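Local coordinates for CHAD domain protein (Streptomyces chartreusis, PDB 6RN5) that binds copper ions and, as a phosin, probably also polyphosphate through its all-helical CHAD domain fold, at residues G97-E102 / S192-A197; H103-R108 / R181-A186; D22-Y27 / Q77-T82. All coordinates share one frame; numbering follows the deposited sequence.

Contact 1 of 3, residues G97-E102 / S192-A197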
# COMPACT_ATOMS: atom_id res chain seq x y z
N GLY A 97 -15.98 10.01 27.21
CA GLY A 97 -16.26 8.99 26.16
C GLY A 97 -17.64 9.13 25.50
O GLY A 97 -17.77 9.05 24.28
N THR A 98 -18.67 9.39 26.31
CA THR A 98 -20.00 9.56 25.79
C THR A 98 -20.05 10.75 24.89
O THR A 98 -20.59 10.68 23.77
CB THR A 98 -20.99 9.77 26.90
OG1 THR A 98 -21.06 8.59 27.70
CG2 THR A 98 -22.36 10.12 26.31
N LEU A 99 -19.47 11.84 25.36
CA LEU A 99 -19.36 13.07 24.57
C LEU A 99 -18.41 13.01 23.34
O LEU A 99 -18.53 13.84 22.44
CB LEU A 99 -18.97 14.23 25.48
CG LEU A 99 -19.98 14.62 26.57
CD1 LEU A 99 -19.54 15.92 27.19
CD2 LEU A 99 -21.38 14.81 26.04
N ALA A 100 -17.50 12.05 23.29
CA ALA A 100 -16.58 11.92 22.14
C ALA A 100 -17.23 11.24 20.90
O ALA A 100 -16.87 11.53 19.76
CB ALA A 100 -15.32 11.17 22.58
N MET A 101 -18.21 10.38 21.15
CA MET A 101 -18.66 9.42 20.13
C MET A 101 -19.19 10.05 18.86
O MET A 101 -18.76 9.71 17.75
CB MET A 101 -19.65 8.45 20.74
CG MET A 101 -18.93 7.30 21.43
SD MET A 101 -18.34 5.92 20.37
CE MET A 101 -17.69 6.67 18.87
N GLU A 102 -20.08 11.01 19.00
CA GLU A 102 -20.64 11.63 17.80
C GLU A 102 -19.52 12.10 16.87
O GLU A 102 -19.46 11.74 15.70
CB GLU A 102 -21.59 12.77 18.15
CG GLU A 102 -22.17 13.42 16.92
CD GLU A 102 -23.09 14.59 17.23
OE1 GLU A 102 -23.31 14.93 18.42
OE2 GLU A 102 -23.59 15.16 16.24
N SER A 192 -27.95 11.21 19.88
CA SER A 192 -29.12 11.15 20.75
C SER A 192 -28.75 10.46 22.08
O SER A 192 -29.18 10.96 23.15
CB SER A 192 -30.32 10.49 20.05
OG SER A 192 -29.97 9.26 19.50
N THR A 193 -27.90 9.43 22.06
CA THR A 193 -27.45 8.77 23.31
C THR A 193 -26.73 9.75 24.23
O THR A 193 -26.96 9.75 25.43
CB THR A 193 -26.56 7.56 23.01
OG1 THR A 193 -27.24 6.73 22.10
CG2 THR A 193 -26.23 6.73 24.27
N ALA A 194 -25.95 10.64 23.63
CA ALA A 194 -25.17 11.64 24.38
C ALA A 194 -26.04 12.70 25.00
O ALA A 194 -25.76 13.17 26.10
CB ALA A 194 -24.12 12.30 23.49
N LEU A 195 -27.05 13.15 24.27
CA LEU A 195 -27.99 14.11 24.84
C LEU A 195 -28.82 13.45 25.91
O LEU A 195 -29.13 14.07 26.91
CB LEU A 195 -28.90 14.72 23.78
CG LEU A 195 -28.12 15.59 22.83
CD1 LEU A 195 -29.09 16.22 21.84
CD2 LEU A 195 -27.35 16.67 23.61
N GLN A 196 -29.17 12.20 25.73
CA GLN A 196 -29.81 11.49 26.83
C GLN A 196 -28.94 11.45 28.10
O GLN A 196 -29.41 11.75 29.24
CB GLN A 196 -30.23 10.09 26.42
CG GLN A 196 -31.38 10.10 25.42
CD GLN A 196 -31.73 8.72 24.93
OE1 GLN A 196 -30.84 7.89 24.72
NE2 GLN A 196 -33.03 8.43 24.80
N ALA A 197 -27.69 11.06 27.92
CA ALA A 197 -26.71 11.00 29.04
C ALA A 197 -26.60 12.30 29.80
O ALA A 197 -26.55 12.31 31.03
CB ALA A 197 -25.35 10.63 28.52
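Thr98 and Ala194 meet where two helices of the all-helical CHAD domain run antiparallel, in the hairpin formed by helices 82-120 and 170-198. The segment axes come within 8.7 Å at an angle of 152° between their directions. The CA atoms of Thr98 and Ala194 are 5.7 Å apart, a close approach in which small residues line the second helix.

The methyl of Thr98 carries the contact. Chi1 of -65° sets OG1 on the N side and leaves CG2 trans to the backbone N, pointing across to the other helix. There it settles against two residues one turn apart. CG2 is 3.7 Å from Ala194 CA and 3.8 Å from Ala197 CB. The threonine therefore shows its apolar branch to the alanines, while OG1 bonds to Trp94 O. That bond holds the hydroxyl on its own helix and helps keep the methyl branch turned toward the alanines.

Leu99 adds a lighter touch from the next position. It also packs on Leu62 and Arg63 of helix 56-75, so it links the hairpin to a third helix. No hydrogen bond joins the two segments. Ala194 CB faces both residues of the first helix, 3.9 Å from Thr98 O and 4.5 Å from Leu99 CD2.

Contact 2 of 3, residues H103-R108 / R181-A186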
# COMPACT_ATOMS: atom_id res chain seq x y z
N HIS A 103 -18.62 12.90 17.42
CA HIS A 103 -17.47 13.46 16.70
C HIS A 103 -16.55 12.38 16.07
O HIS A 103 -16.13 12.51 14.95
CB HIS A 103 -16.66 14.39 17.66
CG HIS A 103 -15.23 14.60 17.27
ND1 HIS A 103 -14.84 15.49 16.29
CD2 HIS A 103 -14.09 14.01 17.72
CE1 HIS A 103 -13.53 15.45 16.16
NE2 HIS A 103 -13.04 14.57 17.02
N ALA A 104 -16.25 11.31 16.81
CA ALA A 104 -15.42 10.27 16.27
C ALA A 104 -16.04 9.69 14.97
O ALA A 104 -15.35 9.46 13.97
CB ALA A 104 -15.18 9.18 17.35
N TYR A 105 -17.35 9.45 14.99
CA TYR A 105 -18.05 8.92 13.80
C TYR A 105 -18.04 9.92 12.67
O TYR A 105 -17.78 9.54 11.49
CB TYR A 105 -19.48 8.48 14.11
CG TYR A 105 -19.54 7.22 14.95
CD1 TYR A 105 -18.94 6.05 14.52
CD2 TYR A 105 -20.22 7.20 16.17
CE1 TYR A 105 -19.01 4.90 15.28
CE2 TYR A 105 -20.28 6.05 16.94
CZ TYR A 105 -19.66 4.92 16.49
OH TYR A 105 -19.75 3.78 17.23
N THR A 106 -18.20 11.19 13.02
CA THR A 106 -18.16 12.27 12.00
C THR A 106 -16.80 12.38 11.35
O THR A 106 -16.70 12.49 10.14
CB THR A 106 -18.50 13.63 12.62
OG1 THR A 106 -19.73 13.52 13.35
CG2 THR A 106 -18.61 14.71 11.54
N ALA A 107 -15.73 12.34 12.14
CA ALA A 107 -14.39 12.47 11.56
C ALA A 107 -14.00 11.21 10.76
O ALA A 107 -13.36 11.28 9.72
CB ALA A 107 -13.37 12.74 12.65
N ARG A 108 -14.40 10.05 11.27
CA ARG A 108 -14.13 8.79 10.56
C ARG A 108 -14.77 8.77 9.15
O ARG A 108 -14.16 8.36 8.19
CB ARG A 108 -14.62 7.65 11.43
CG ARG A 108 -14.31 6.29 10.91
CD ARG A 108 -14.62 5.30 12.00
NE ARG A 108 -13.87 5.69 13.20
CZ ARG A 108 -14.31 5.58 14.45
NH1 ARG A 108 -15.51 5.08 14.73
NH2 ARG A 108 -13.52 5.97 15.44
N ARG A 181 -24.02 6.01 4.83
CA ARG A 181 -25.20 5.50 5.51
C ARG A 181 -24.87 4.93 6.88
O ARG A 181 -25.46 5.33 7.87
CB ARG A 181 -25.92 4.43 4.66
CG ARG A 181 -27.21 3.89 5.29
CD ARG A 181 -27.95 2.85 4.43
NE ARG A 181 -28.44 1.74 5.28
CZ ARG A 181 -29.62 1.68 5.93
NH1 ARG A 181 -30.53 2.67 5.83
NH2 ARG A 181 -29.91 0.59 6.69
N GLN A 182 -23.93 4.01 6.95
CA GLN A 182 -23.60 3.35 8.20
C GLN A 182 -23.06 4.27 9.31
O GLN A 182 -23.49 4.22 10.44
CB GLN A 182 -22.64 2.20 7.94
CG GLN A 182 -23.33 1.02 7.23
CD GLN A 182 -22.38 -0.17 7.07
OE1 GLN A 182 -21.17 -0.09 7.41
NE2 GLN A 182 -22.92 -1.28 6.53
N LEU A 183 -22.11 5.10 8.95
CA LEU A 183 -21.52 6.03 9.90
C LEU A 183 -22.44 7.18 10.26
O LEU A 183 -22.35 7.70 11.36
CB LEU A 183 -20.18 6.50 9.37
CG LEU A 183 -19.13 5.36 9.41
CD1 LEU A 183 -17.91 5.69 8.56
CD2 LEU A 183 -18.68 5.08 10.85
N THR A 184 -23.34 7.54 9.38
CA THR A 184 -24.34 8.54 9.70
C THR A 184 -25.34 8.04 10.71
O THR A 184 -25.70 8.74 11.65
CB THR A 184 -25.10 8.99 8.46
OG1 THR A 184 -24.17 9.65 7.60
CG2 THR A 184 -26.20 10.02 8.83
N LEU A 185 -25.82 6.82 10.50
CA LEU A 185 -26.63 6.18 11.52
C LEU A 185 -25.93 6.15 12.85
O LEU A 185 -26.57 6.44 13.88
CB LEU A 185 -27.07 4.76 11.11
CG LEU A 185 -28.08 4.76 9.96
CD1 LEU A 185 -28.24 3.34 9.39
CD2 LEU A 185 -29.41 5.37 10.40
N ALA A 186 -24.69 5.68 12.85
CA ALA A 186 -23.86 5.58 14.07
C ALA A 186 -23.78 6.95 14.79
O ALA A 186 -23.92 7.03 16.00
CB ALA A 186 -22.47 5.11 13.74
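Tyr105 and Leu183 bring their CA atoms to 6.0 Å where segments 103-108 and 181-186 run antiparallel, with axes 8.9 Å apart at closest and 162° between their directions. The segments lie on helices 82-120 and 170-198, the antiparallel helix pair of the CHAD domain. Regular backbone bonds hold each helix, and none crosses between them. The contact is made by side chains.

The Tyr105 ring is the main piece. Ala186 lays its methyl over one face of the ring. Ala186 CB is 3.6 Å from the ring centroid of Tyr105 and only 6° off the ring normal, a CH-pi contact almost straight above the centre. Chi1 of Tyr105 (-71°) keeps CG on the N side of the backbone and swings the ring across the second helix with that face turned to the alanine. Next to the methyl, Tyr105 CD2 is 3.7 Å from Ala186 O, in van der Waals contact with the backbone.

Leu183 meets the same ring from an oblique direction, and the two side chains cross at about a right angle. Leu183 CD2 is 3.8 Å from Tyr105 CD1. The same methyl of Leu183 lies 4.2 Å from CD of Arg108, so it touches both residues of the first helix. With an alanine here in place of Tyr105, the Ala186 methyl would probably lose the ring face it lies on and a gap would open beside Leu183.

Around the pair, Tyr105 also rests on Arg187 and Ala190 further along helix 170-198. Leu183 packs on Leu109 and Leu112 of helix 82-120. Arg108 touches Glu322 and Ala326 of helix 305-331, which brings a third helix to this part of the hairpin.

Contact 3 of 3, residues D22-Y27 / Q77-T82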
# COMPACT_ATOMS: atom_id res chain seq x y z
N ASP A 22 -0.71 22.97 46.43
CA ASP A 22 -1.58 24.13 46.19
C ASP A 22 -1.63 24.49 44.74
O ASP A 22 -2.64 24.98 44.28
CB ASP A 22 -1.13 25.32 47.04
CG ASP A 22 -1.26 25.03 48.53
OD1 ASP A 22 -2.02 24.10 48.92
OD2 ASP A 22 -0.57 25.72 49.31
N THR A 23 -0.54 24.25 44.01
CA THR A 23 -0.51 24.40 42.57
C THR A 23 -1.49 23.41 41.94
O THR A 23 -2.25 23.77 41.04
CB THR A 23 0.89 24.16 41.97
OG1 THR A 23 1.85 24.86 42.74
CG2 THR A 23 1.00 24.67 40.50
N LEU A 24 -1.44 22.18 42.44
CA LEU A 24 -2.32 21.11 41.98
C LEU A 24 -3.78 21.48 42.20
O LEU A 24 -4.59 21.25 41.32
CB LEU A 24 -2.02 19.81 42.74
CG LEU A 24 -3.00 18.66 42.64
CD1 LEU A 24 -3.12 18.21 41.20
CD2 LEU A 24 -2.50 17.50 43.52
N ALA A 25 -4.12 22.01 43.38
CA ALA A 25 -5.47 22.43 43.70
C ALA A 25 -5.92 23.54 42.75
O ALA A 25 -7.06 23.54 42.30
CB ALA A 25 -5.57 22.92 45.13
N GLY A 26 -5.02 24.47 42.48
CA GLY A 26 -5.34 25.61 41.57
C GLY A 26 -5.69 25.06 40.19
O GLY A 26 -6.64 25.51 39.56
N TYR A 27 -4.94 24.06 39.72
CA TYR A 27 -5.18 23.48 38.40
C TYR A 27 -6.53 22.77 38.35
O TYR A 27 -7.31 23.01 37.40
CB TYR A 27 -4.05 22.55 37.99
CG TYR A 27 -4.18 21.97 36.61
CD1 TYR A 27 -4.03 22.78 35.46
CD2 TYR A 27 -4.49 20.62 36.43
CE1 TYR A 27 -4.17 22.21 34.17
CE2 TYR A 27 -4.64 20.06 35.16
CZ TYR A 27 -4.47 20.85 34.05
OH TYR A 27 -4.59 20.26 32.81
N GLN A 77 -2.79 11.08 42.26
CA GLN A 77 -3.71 10.40 43.13
C GLN A 77 -3.17 10.35 44.53
O GLN A 77 -3.93 10.43 45.46
CB GLN A 77 -3.99 8.96 42.68
CG GLN A 77 -5.13 8.34 43.49
CD GLN A 77 -5.71 7.09 42.87
OE1 GLN A 77 -5.55 6.01 43.42
NE2 GLN A 77 -6.40 7.22 41.71
N SER A 78 -1.85 10.24 44.69
CA SER A 78 -1.29 10.11 46.04
C SER A 78 -1.49 11.37 46.86
O SER A 78 -1.42 11.30 48.06
CB SER A 78 0.21 9.75 45.99
OG SER A 78 0.90 10.65 45.16
N LEU A 79 -1.71 12.53 46.24
CA LEU A 79 -1.94 13.77 47.00
C LEU A 79 -3.42 14.08 47.28
O LEU A 79 -3.71 15.11 47.83
CB LEU A 79 -1.28 14.96 46.29
CG LEU A 79 0.25 14.79 46.20
CD1 LEU A 79 0.84 16.06 45.67
CD2 LEU A 79 0.87 14.48 47.55
N LEU A 80 -4.33 13.16 46.97
CA LEU A 80 -5.77 13.41 46.99
C LEU A 80 -6.46 12.25 47.71
O LEU A 80 -5.94 11.18 47.74
CB LEU A 80 -6.29 13.53 45.55
CG LEU A 80 -5.68 14.64 44.68
CD1 LEU A 80 -5.80 14.42 43.17
CD2 LEU A 80 -6.33 15.96 45.00
N ASP A 81 -7.62 12.47 48.28
CA ASP A 81 -8.43 11.38 48.87
C ASP A 81 -8.68 10.25 47.89
O ASP A 81 -9.25 10.46 46.80
CB ASP A 81 -9.75 11.96 49.33
CG ASP A 81 -10.63 10.93 50.00
OD1 ASP A 81 -11.19 10.02 49.35
OD2 ASP A 81 -10.81 11.09 51.19
N THR A 82 -8.29 9.03 48.28
CA THR A 82 -8.30 7.92 47.37
C THR A 82 -9.71 7.56 46.90
O THR A 82 -9.91 7.40 45.68
CB THR A 82 -7.58 6.70 47.99
OG1 THR A 82 -6.21 7.00 48.08
CG2 THR A 82 -7.68 5.49 47.11
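Leu24 meets Leu79 and Leu80 through aliphatic carbons alone, and no flat group takes part, so there is no face or edge to assign. This is an apolar contact between a helix and a turn in the all-helical fold. One branch of Leu24 makes it. Its CD2 is 4.0 Å from Leu79 CB and 4.4 Å from Leu80 CD2. One methyl thus lies against Leu79, nearest at CB, and against a terminal methyl of Leu80.

The CG of Leu24 is anti to the backbone N (chi1 167°), and this carries the branched end out from the helix toward the turn. Leu24 and Leu79 cross obliquely. Leu79 comes nearest with its CB; its side chain also touches Leu228 and Leu231. All three leucines are buried, and no hydrogen bond passes between the segments.

The turn that presents Leu79 and Leu80 has its own supports. The 3-10 segment 77-79 is closed by the bond from Leu80 N to Gln77 O of 3.1 Å. Leu80 then has an extended backbone; the CB atoms of both Leu79 and Leu80 are directed toward Leu24. Just beyond, Asp81 is the N-cap of helix 82-120, and its OD1 bonds to Trp84 N.

The contact sits near the start of helix 21-42, where that helix passes the connection between helices 56-75 and 82-120. Leu24 also packs on Thr72 of helix 56-75 and on Phe76, while Leu80 reaches Leu73 of helix 56-75 and Cys85 of helix 82-120. On a further side, Leu79 forms backbone hydrogen bonding with Thr220 and rests on helix 229-244.

Overall arrangement
From the N terminus, contact 3 closes first. It joins the start of helix 21-42 to the turn ahead of helix 82-120, around a loop that includes helix 56-75. Contacts 1 and 2 follow in series with it. Both pair helix 82-120 with helix 170-198, and contact 2 is nested inside the loop closed by contact 1, as expected for an antiparallel hairpin. Their segments adjoin in sequence on the first helix, and their centres are about 13 Å apart. Contact 3 is distant: its centre is about 29 Å from that of contact 1 and 38 Å from that of contact 2. Helix 82-120 connects the two regions.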